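Local atomic coordinates of 6-phosphogluconolactonase (Leishmania braziliensis, PDB entry 3CSS), a protein that probably hydrolyses 6-phosphogluconolactone to 6-phosphogluconate, the second step of the oxidative branch of the pentose phosphate pathway. Residues Asp103-Asp108 / Glu134-Asn139; Phe19-Val24 / Thr254-Pro259; Ala170-Asp175 / Thr207-Ala212. All coordinates share one frame; numbering follows the deposited sequence.

Contact 1 (Asp103-Asp108 / Glu134-Asn139). Unlike the reference sequence in segment 134-139: V135 (reference Ala).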
loop_
_atom_site.group_PDB
_atom_site.type_symbol
_atom_site.label_atom_id
_atom_site.label_comp_id
_atom_site.label_asym_id
_atom_site.label_seq_id
_atom_site.Cartn_x
_atom_site.Cartn_y
_atom_site.Cartn_z
ATOM N N ASP A 103 4.243 7.499 -16.236
ATOM C CA ASP A 103 3.536 6.353 -15.661
ATOM C C ASP A 103 3.550 6.330 -14.132
ATOM O O ASP A 103 3.049 5.382 -13.529
ATOM C CB ASP A 103 4.165 5.056 -16.168
ATOM C CG ASP A 103 3.982 4.858 -17.649
ATOM O OD1 ASP A 103 2.883 5.160 -18.172
ATOM O OD2 ASP A 103 4.947 4.414 -18.295
ATOM N N VAL A 104 4.138 7.356 -13.522
ATOM C CA VAL A 104 4.274 7.445 -12.077
ATOM C C VAL A 104 3.637 8.737 -11.556
ATOM O O VAL A 104 3.969 9.832 -12.000
ATOM C CB VAL A 104 5.778 7.396 -11.648
ATOM C CG1 VAL A 104 5.891 7.360 -10.125
ATOM C CG2 VAL A 104 6.468 6.202 -12.261
ATOM N N ILE A 105 2.732 8.600 -10.599
ATOM C CA ILE A 105 2.103 9.741 -9.953
ATOM C C ILE A 105 2.930 10.151 -8.738
ATOM O O ILE A 105 3.148 9.353 -7.816
ATOM C CB ILE A 105 0.634 9.434 -9.559
ATOM C CG1 ILE A 105 -0.164 8.933 -10.776
ATOM C CG2 ILE A 105 -0.037 10.655 -8.945
ATOM C CD1 ILE A 105 -0.180 9.854 -11.965
ATOM N N SER A 106 3.420 11.385 -8.744
ATOM C CA SER A 106 4.278 11.859 -7.666
ATOM C C SER A 106 3.473 12.487 -6.534
ATOM O O SER A 106 2.382 13.022 -6.746
ATOM C CB SER A 106 5.294 12.873 -8.200
ATOM O OG SER A 106 4.657 14.024 -8.691
ATOM N N ILE A 107 4.033 12.415 -5.329
ATOM C CA ILE A 107 3.516 13.124 -4.161
ATOM C C ILE A 107 4.397 14.352 -3.944
ATOM O O ILE A 107 5.621 14.240 -3.903
ATOM C CB ILE A 107 3.549 12.255 -2.878
ATOM C CG1 ILE A 107 2.668 11.008 -3.046
ATOM C CG2 ILE A 107 3.074 13.065 -1.671
ATOM C CD1 ILE A 107 2.776 9.995 -1.898
ATOM N N ASP A 108 3.763 15.510 -3.799
ATOM C CA ASP A 108 4.448 16.757 -3.475
ATOM C C ASP A 108 4.511 16.919 -1.951
ATOM O O ASP A 108 3.501 17.208 -1.322
ATOM C CB ASP A 108 3.699 17.923 -4.130
ATOM C CG ASP A 108 4.393 19.245 -3.957
ATOM O OD1 ASP A 108 5.482 19.294 -3.342
ATOM O OD2 ASP A 108 3.834 20.247 -4.454
ATOM N N GLU A 134 -4.593 13.683 -3.199
ATOM C CA GLU A 134 -5.961 13.273 -3.518
ATOM C C GLU A 134 -6.486 13.896 -4.819
ATOM O O GLU A 134 -7.077 13.218 -5.650
ATOM C CB GLU A 134 -6.891 13.614 -2.358
ATOM C CG GLU A 134 -8.342 13.416 -2.687
ATOM C CD GLU A 134 -9.234 13.421 -1.461
ATOM O OE1 GLU A 134 -8.840 12.860 -0.416
ATOM O OE2 GLU A 134 -10.333 14.017 -1.559
ATOM N N VAL A 135 -6.275 15.197 -4.970
ATOM C CA VAL A 135 -6.623 15.905 -6.203
ATOM C C VAL A 135 -5.948 15.248 -7.409
ATOM O O VAL A 135 -6.592 14.997 -8.444
ATOM C CB VAL A 135 -6.225 17.398 -6.114
ATOM C CG1 VAL A 135 -6.386 18.067 -7.471
ATOM C CG2 VAL A 135 -7.061 18.118 -5.050
ATOM N N LYS A 136 -4.658 14.950 -7.264
ATOM C CA LYS A 136 -3.898 14.321 -8.337
ATOM C C LYS A 136 -4.466 12.945 -8.682
ATOM O O LYS A 136 -4.628 12.619 -9.853
ATOM C CB LYS A 136 -2.412 14.226 -7.962
ATOM C CG LYS A 136 -1.489 14.436 -9.092
ATOM C CD LYS A 136 -0.045 14.225 -8.701
ATOM C CE LYS A 136 0.649 15.507 -8.288
ATOM N NZ LYS A 136 2.115 15.295 -8.227
ATOM N N LEU A 137 -4.782 12.144 -7.659
ATOM C CA LEU A 137 -5.325 10.797 -7.875
ATOM C C LEU A 137 -6.686 10.864 -8.586
ATOM O O LEU A 137 -6.938 10.133 -9.537
ATOM C CB LEU A 137 -5.444 10.035 -6.548
ATOM C CG LEU A 137 -4.115 9.658 -5.861
ATOM C CD1 LEU A 137 -4.396 9.024 -4.484
ATOM C CD2 LEU A 137 -3.222 8.729 -6.759
ATOM N N LEU A 138 -7.537 11.772 -8.133
ATOM C CA LEU A 138 -8.886 11.896 -8.689
ATOM C C LEU A 138 -8.843 12.392 -10.138
ATOM O O LEU A 138 -9.763 12.127 -10.915
ATOM C CB LEU A 138 -9.726 12.813 -7.820
ATOM C CG LEU A 138 -10.148 12.261 -6.458
ATOM C CD1 LEU A 138 -10.714 13.369 -5.585
ATOM C CD2 LEU A 138 -11.147 11.123 -6.592
ATOM N N ASN A 139 -7.771 13.100 -10.490
ATOM C CA ASN A 139 -7.580 13.642 -11.848
ATOM C C ASN A 139 -6.915 12.658 -12.816
ATOM O O ASN A 139 -7.143 12.728 -14.019
ATOM C CB ASN A 139 -6.707 14.899 -11.776
ATOM C CG ASN A 139 -7.477 16.143 -11.349
ATOM O OD1 ASN A 139 -8.716 16.173 -11.320
ATOM N ND2 ASN A 139 -6.730 17.214 -11.074
#
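K136 reaches out from its helix to S106 on the facing loop and lies over I105 on the way, so one side chain serves both the polar and the apolar half of this contact. The tighter half is apolar. I105 points its CB at the helix, and its CG2, anti to the backbone N, meets the lysine stem with 3.6 Å between I105 CG2 and K136 CD. The two side chains run past each other in opposite directions, touching flank to flank. The same methyl, I105 CG2, also comes within 4.3 Å of L137 CD2, whose branch bends nearer to the loop than its CB does.

The polar half lies at the margin. K136 is stretched at chi2 but kinked at chi3 (-93°), and this bend swings the ammonium group onto the loop backbone. K136 NZ donates to S106 O at 2.7 Å; the nitrogen stands 50° above the carbonyl plane and makes an angle of 123° at the oxygen. S106 OG, turned in between its own backbone N and carbonyl carbon, lies 2.9 Å from K136 NZ. Further out the packing is looser: D108 is exposed, and its OD2 is 6.5 Å from K136 NZ, a distance at which opposite charges could attract weakly without touching. D108 OD1 instead makes a weak hydrogen bond to R110 N, at the turn into helix 110-113.

The contact joins the loop between helices 87-96 and 110-113 to helix 123-140. I105 also touches Y133 and C140 on that helix, while I105 and L137 both reach I72 on strand 69-77, where the contact meets the central sheet.

Contact 2 (Phe19-Val24 / Thr254-Pro259)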
loop_
_atom_site.group_PDB
_atom_site.type_symbol
_atom_site.label_atom_id
_atom_site.label_comp_id
_atom_site.label_asym_id
_atom_site.label_seq_id
_atom_site.Cartn_x
_atom_site.Cartn_y
_atom_site.Cartn_z
ATOM N N PHE A 19 8.379 -13.656 -5.785
ATOM C CA PHE A 19 7.955 -14.314 -7.038
ATOM C C PHE A 19 6.439 -14.443 -7.097
ATOM O O PHE A 19 5.845 -14.221 -8.142
ATOM C CB PHE A 19 8.565 -15.720 -7.220
ATOM C CG PHE A 19 10.064 -15.770 -7.257
ATOM C CD1 PHE A 19 10.835 -14.649 -7.442
ATOM C CD2 PHE A 19 10.700 -16.993 -7.139
ATOM C CE1 PHE A 19 12.209 -14.747 -7.473
ATOM C CE2 PHE A 19 12.057 -17.079 -7.170
ATOM C CZ PHE A 19 12.794 -15.964 -7.347
ATOM N N ALA A 20 5.814 -14.798 -5.972
ATOM C CA ALA A 20 4.348 -14.930 -5.910
ATOM C C ALA A 20 3.627 -13.607 -6.154
ATOM O O ALA A 20 2.618 -13.587 -6.861
ATOM C CB ALA A 20 3.915 -15.535 -4.564
ATOM N N ALA A 21 4.154 -12.512 -5.599
ATOM C CA ALA A 21 3.570 -11.168 -5.791
ATOM C C ALA A 21 3.721 -10.771 -7.261
ATOM O O ALA A 21 2.792 -10.266 -7.886
ATOM C CB ALA A 21 4.234 -10.143 -4.881
ATOM N N ARG A 22 4.897 -11.045 -7.816
ATOM C CA ARG A 22 5.146 -10.740 -9.225
ATOM C C ARG A 22 4.125 -11.421 -10.141
ATOM O O ARG A 22 3.615 -10.797 -11.078
ATOM C CB ARG A 22 6.582 -11.123 -9.618
ATOM C CG ARG A 22 6.915 -10.859 -11.090
ATOM C CD ARG A 22 8.388 -11.110 -11.367
ATOM N NE ARG A 22 8.656 -11.173 -12.806
ATOM C CZ ARG A 22 8.692 -12.289 -13.534
ATOM N NH1 ARG A 22 8.516 -13.482 -12.977
ATOM N NH2 ARG A 22 8.921 -12.215 -14.841
ATOM N N GLU A 23 3.836 -12.687 -9.874
ATOM C CA GLU A 23 2.860 -13.441 -10.675
ATOM C C GLU A 23 1.473 -12.802 -10.694
ATOM O O GLU A 23 0.819 -12.765 -11.729
ATOM C CB GLU A 23 2.757 -14.897 -10.191
ATOM C CG GLU A 23 3.942 -15.766 -10.603
ATOM C CD GLU A 23 4.238 -15.688 -12.103
ATOM O OE1 GLU A 23 3.277 -15.744 -12.911
ATOM O OE2 GLU A 23 5.425 -15.554 -12.477
ATOM N N VAL A 24 1.029 -12.298 -9.546
ATOM C CA VAL A 24 -0.253 -11.600 -9.462
ATOM C C VAL A 24 -0.259 -10.344 -10.348
ATOM O O VAL A 24 -1.191 -10.118 -11.121
ATOM C CB VAL A 24 -0.598 -11.213 -8.015
ATOM C CG1 VAL A 24 -1.893 -10.367 -7.993
ATOM C CG2 VAL A 24 -0.734 -12.459 -7.125
ATOM N N THR A 254 -5.064 -11.422 -1.041
ATOM C CA THR A 254 -4.043 -12.460 -0.934
ATOM C C THR A 254 -3.026 -12.088 0.141
ATOM O O THR A 254 -2.525 -10.972 0.130
ATOM C CB THR A 254 -3.341 -12.627 -2.254
ATOM O OG1 THR A 254 -4.314 -12.961 -3.265
ATOM C CG2 THR A 254 -2.223 -13.682 -2.181
ATOM N N LEU A 255 -2.757 -13.020 1.050
ATOM C CA LEU A 255 -1.721 -12.874 2.088
ATOM C C LEU A 255 -0.539 -13.787 1.722
ATOM O O LEU A 255 -0.693 -14.994 1.670
ATOM C CB LEU A 255 -2.241 -13.264 3.460
ATOM C CG LEU A 255 -3.519 -12.602 3.958
ATOM C CD1 LEU A 255 -3.745 -12.970 5.465
ATOM C CD2 LEU A 255 -3.502 -11.110 3.768
ATOM N N LEU A 256 0.611 -13.175 1.435
ATOM C CA LEU A 256 1.870 -13.871 1.190
ATOM C C LEU A 256 2.728 -13.743 2.439
ATOM O O LEU A 256 3.153 -12.644 2.781
ATOM C CB LEU A 256 2.591 -13.243 -0.029
ATOM C CG LEU A 256 1.778 -13.229 -1.336
ATOM C CD1 LEU A 256 2.536 -12.488 -2.464
ATOM C CD2 LEU A 256 1.359 -14.626 -1.776
ATOM N N LEU A 257 2.932 -14.869 3.123
ATOM C CA LEU A 257 3.453 -14.879 4.475
ATOM C C LEU A 257 4.649 -15.802 4.545
ATOM O O LEU A 257 4.729 -16.753 3.778
ATOM C CB LEU A 257 2.385 -15.404 5.431
ATOM C CG LEU A 257 1.034 -14.693 5.459
ATOM C CD1 LEU A 257 0.143 -15.402 6.470
ATOM C CD2 LEU A 257 1.193 -13.191 5.784
ATOM N N ASP A 258 5.546 -15.557 5.500
ATOM C CA ASP A 258 6.625 -16.495 5.758
ATOM C C ASP A 258 6.159 -17.397 6.917
ATOM O O ASP A 258 5.055 -17.200 7.446
ATOM C CB ASP A 258 7.943 -15.748 6.018
ATOM C CG ASP A 258 8.116 -15.303 7.447
ATOM O OD1 ASP A 258 9.298 -15.158 7.842
ATOM O OD2 ASP A 258 7.118 -15.101 8.176
ATOM N N PRO A 259 6.969 -18.404 7.285
ATOM C CA PRO A 259 6.450 -19.385 8.239
ATOM C C PRO A 259 6.092 -18.794 9.616
ATOM O O PRO A 259 5.067 -19.180 10.201
ATOM C CB PRO A 259 7.562 -20.432 8.319
ATOM C CG PRO A 259 8.322 -20.279 7.032
ATOM C CD PRO A 259 8.266 -18.808 6.723
#
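No ring, carboxylate or side-chain amide takes part where A20 and A21 meet L256; the flat group that is met is the A20-A21 peptide, and a leucine methyl covers one of its faces. L256 CD1 sits almost straight above that plane, 3.5 Å from A21 N. The same methyl reaches A21 CB at 3.8 Å. A20 CB sits against both branches, 3.9 Å from L256 CD1 and from L256 CD2, while A21 is met by CD1. L256 holds CG anti to its carbonyl carbon (chi1 -57°), which carries the fork from the strand straight to the helix. The small side chains of A20 and A21 let the backbones come close: A20 CA and L256 CA are 7.6 Å apart. The contact is plain apolar packing of a helix on a strand, as in Rossmann-like alpha/beta folds.

Around it, A20 and L256 both touch K9 on the edge strand 7-10, and L256 meets V216 on strand 214-219. A21 also touches L52 of helix 50-59. L255 and L257 point to the opposite side of strand 252-257, where helix 225-232 packs on them.

Contact 3 (Ala170-Asp175 / Thr207-Ala212). Unlike the reference sequence in segment 207-212: Y211 (reference His).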
loop_
_atom_site.group_PDB
_atom_site.type_symbol
_atom_site.label_atom_id
_atom_site.label_comp_id
_atom_site.label_asym_id
_atom_site.label_seq_id
_atom_site.Cartn_x
_atom_site.Cartn_y
_atom_site.Cartn_z
ATOM N N ALA A 170 -0.342 -0.110 5.210
ATOM C CA ALA A 170 -0.130 1.198 4.577
ATOM C C ALA A 170 0.414 2.161 5.648
ATOM O O ALA A 170 1.338 1.782 6.352
ATOM C CB ALA A 170 -1.435 1.700 3.940
ATOM N N SER A 171 -0.109 3.380 5.773
ATOM C CA SER A 171 0.161 4.193 7.000
ATOM C C SER A 171 -1.143 4.421 7.776
ATOM O O SER A 171 -1.405 5.507 8.316
ATOM C CB SER A 171 0.903 5.495 6.691
ATOM O OG SER A 171 2.280 5.228 6.448
ATOM N N ILE A 172 -1.946 3.351 7.837
ATOM C CA ILE A 172 -3.185 3.349 8.597
ATOM C C ILE A 172 -2.821 2.763 9.971
ATOM O O ILE A 172 -2.852 1.527 10.170
ATOM C CB ILE A 172 -4.293 2.522 7.879
ATOM C CG1 ILE A 172 -4.583 3.137 6.495
ATOM C CG2 ILE A 172 -5.561 2.502 8.749
ATOM C CD1 ILE A 172 -5.372 2.241 5.519
ATOM N N PHE A 173 -2.381 3.648 10.869
ATOM C CA PHE A 173 -1.878 3.261 12.193
ATOM C C PHE A 173 -2.991 3.225 13.233
ATOM O O PHE A 173 -3.957 3.980 13.132
ATOM C CB PHE A 173 -0.773 4.219 12.670
ATOM C CG PHE A 173 0.538 4.039 11.947
ATOM C CD1 PHE A 173 1.421 3.020 12.299
ATOM C CD2 PHE A 173 0.884 4.870 10.900
ATOM C CE1 PHE A 173 2.616 2.852 11.635
ATOM C CE2 PHE A 173 2.073 4.702 10.227
ATOM C CZ PHE A 173 2.937 3.688 10.587
ATOM N N PRO A 174 -2.821 2.382 14.270
ATOM C CA PRO A 174 -3.737 2.447 15.413
ATOM C C PRO A 174 -3.819 3.859 15.985
ATOM O O PRO A 174 -2.801 4.547 16.094
ATOM C CB PRO A 174 -3.109 1.488 16.440
ATOM C CG PRO A 174 -2.143 0.675 15.728
ATOM C CD PRO A 174 -1.773 1.369 14.444
ATOM N N ASP A 175 -5.036 4.288 16.295
ATOM C CA ASP A 175 -5.316 5.580 16.928
ATOM C C ASP A 175 -4.746 6.798 16.164
ATOM O O ASP A 175 -4.384 7.830 16.766
ATOM C CB ASP A 175 -4.870 5.537 18.402
ATOM C CG ASP A 175 -5.483 4.363 19.159
ATOM O OD1 ASP A 175 -6.714 4.320 19.328
ATOM O OD2 ASP A 175 -4.730 3.434 19.552
ATOM N N THR A 207 -11.107 3.072 2.539
ATOM C CA THR A 207 -12.072 3.051 1.429
ATOM C C THR A 207 -11.425 2.688 0.101
ATOM O O THR A 207 -11.913 1.829 -0.636
ATOM C CB THR A 207 -12.770 4.418 1.299
ATOM O OG1 THR A 207 -13.304 4.795 2.572
ATOM C CG2 THR A 207 -13.915 4.336 0.291
ATOM N N VAL A 208 -10.321 3.353 -0.217
ATOM C CA VAL A 208 -9.630 3.089 -1.487
ATOM C C VAL A 208 -9.209 1.634 -1.523
ATOM O O VAL A 208 -9.411 0.928 -2.504
ATOM C CB VAL A 208 -8.414 4.000 -1.687
ATOM C CG1 VAL A 208 -7.664 3.623 -2.950
ATOM C CG2 VAL A 208 -8.837 5.464 -1.739
ATOM N N ILE A 209 -8.623 1.170 -0.424
ATOM C CA ILE A 209 -8.167 -0.222 -0.353
ATOM C C ILE A 209 -9.325 -1.213 -0.518
ATOM O O ILE A 209 -9.198 -2.227 -1.219
ATOM C CB ILE A 209 -7.353 -0.453 0.953
ATOM C CG1 ILE A 209 -6.095 0.406 0.906
ATOM C CG2 ILE A 209 -6.968 -1.905 1.096
ATOM C CD1 ILE A 209 -5.369 0.546 2.229
ATOM N N GLN A 210 -10.470 -0.879 0.074
ATOM C CA GLN A 210 -11.658 -1.727 0.043
ATOM C C GLN A 210 -12.407 -1.720 -1.310
ATOM O O GLN A 210 -13.286 -2.556 -1.523
ATOM C CB GLN A 210 -12.592 -1.342 1.188
ATOM C CG GLN A 210 -12.029 -1.704 2.550
ATOM C CD GLN A 210 -12.851 -1.160 3.688
ATOM O OE1 GLN A 210 -13.520 -0.136 3.529
ATOM N NE2 GLN A 210 -12.796 -1.813 4.847
ATOM N N TYR A 211 -12.091 -0.759 -2.176
ATOM C CA TYR A 211 -12.624 -0.723 -3.530
ATOM C C TYR A 211 -11.628 -1.233 -4.597
ATOM O O TYR A 211 -11.981 -1.326 -5.785
ATOM C CB TYR A 211 -13.075 0.681 -3.873
ATOM C CG TYR A 211 -14.440 1.028 -3.341
ATOM C CD1 TYR A 211 -14.613 1.980 -2.355
ATOM C CD2 TYR A 211 -15.567 0.407 -3.855
ATOM C CE1 TYR A 211 -15.877 2.306 -1.892
ATOM C CE2 TYR A 211 -16.844 0.721 -3.396
ATOM C CZ TYR A 211 -16.994 1.677 -2.411
ATOM O OH TYR A 211 -18.268 1.997 -1.947
ATOM N N ALA A 212 -10.407 -1.562 -4.194
ATOM C CA ALA A 212 -9.407 -2.065 -5.124
ATOM C C ALA A 212 -9.826 -3.438 -5.648
ATOM O O ALA A 212 -10.503 -4.208 -4.955
ATOM C CB ALA A 212 -8.002 -2.126 -4.462
#
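I172 and I209 take the same conformation: in each, CG1 stands anti to the carbonyl carbon (chi1 -60° and -64°), and chi2 is extended, so both chains are straight out to CD1. Each CB already points at the opposing segment, and the two isoleucines therefore run head-on and meet at their ends, with I172 CD1 3.7 Å from I209 CD1. The long reach of both chains spans backbones that are otherwise well apart, the nearest CA atoms, A170 CA and I209 CA, being 9.5 Å from each other. A170 joins from the same loop: its CB also faces the helix but is too short to come close, ending 4.4 Å from I209 CD1. The I209 methyl is thus approached by two loop residues, closely by I172 and more loosely by A170. S171, between these two, turns to other partners: its OG is bonded to D75 OD2 and R201 NH1, and its N to T203 OG1.

The loop 170-175 follows strand 158-162, and A170-F173 belong to the H-T-A-S-I-F sequence (168-173) characteristic of 6-phosphogluconolactonases. A170 and I172 both touch T203 on strand 201-204, and A170 also meets L161. R250 donates to Q210 O and makes a cation-pi contact with Y211.

Chemically, the meeting is entirely apolar: three aliphatic methyl groups, no charge and no polar partner. What is gained is probably dispersion and the burial of I172 and I209, and the area is small, 73 Å² buried, both sides summed. Methyl groups carry no directional bond. The directional bonds beside the contact are those of S171, while I172 and I209 meet as a small apolar patch between loop and helix.

The three contacts all touch or include one mixed sheet of Rossmann-like character. Along the chain, contact 1 closes before contact 3 opens, and both are nested inside the span closed by contact 2. Contacts 1 and 2 lie on opposite sides of the chain's centre, about 27 Å between centres. Contact 3 is about 17 Å from contact 1 and 20 Å from contact 2, centre to centre, and none touches another. Contact 1 meets strand 69-77, contact 3 strands 158-162 and 201-204, and contact 2 includes strand 252-257, beside edge strand 7-10. Two local closures, of 26 and 32 residues, thus sit within one of 230 residues that brings the first helix, 14-30, to the last strand.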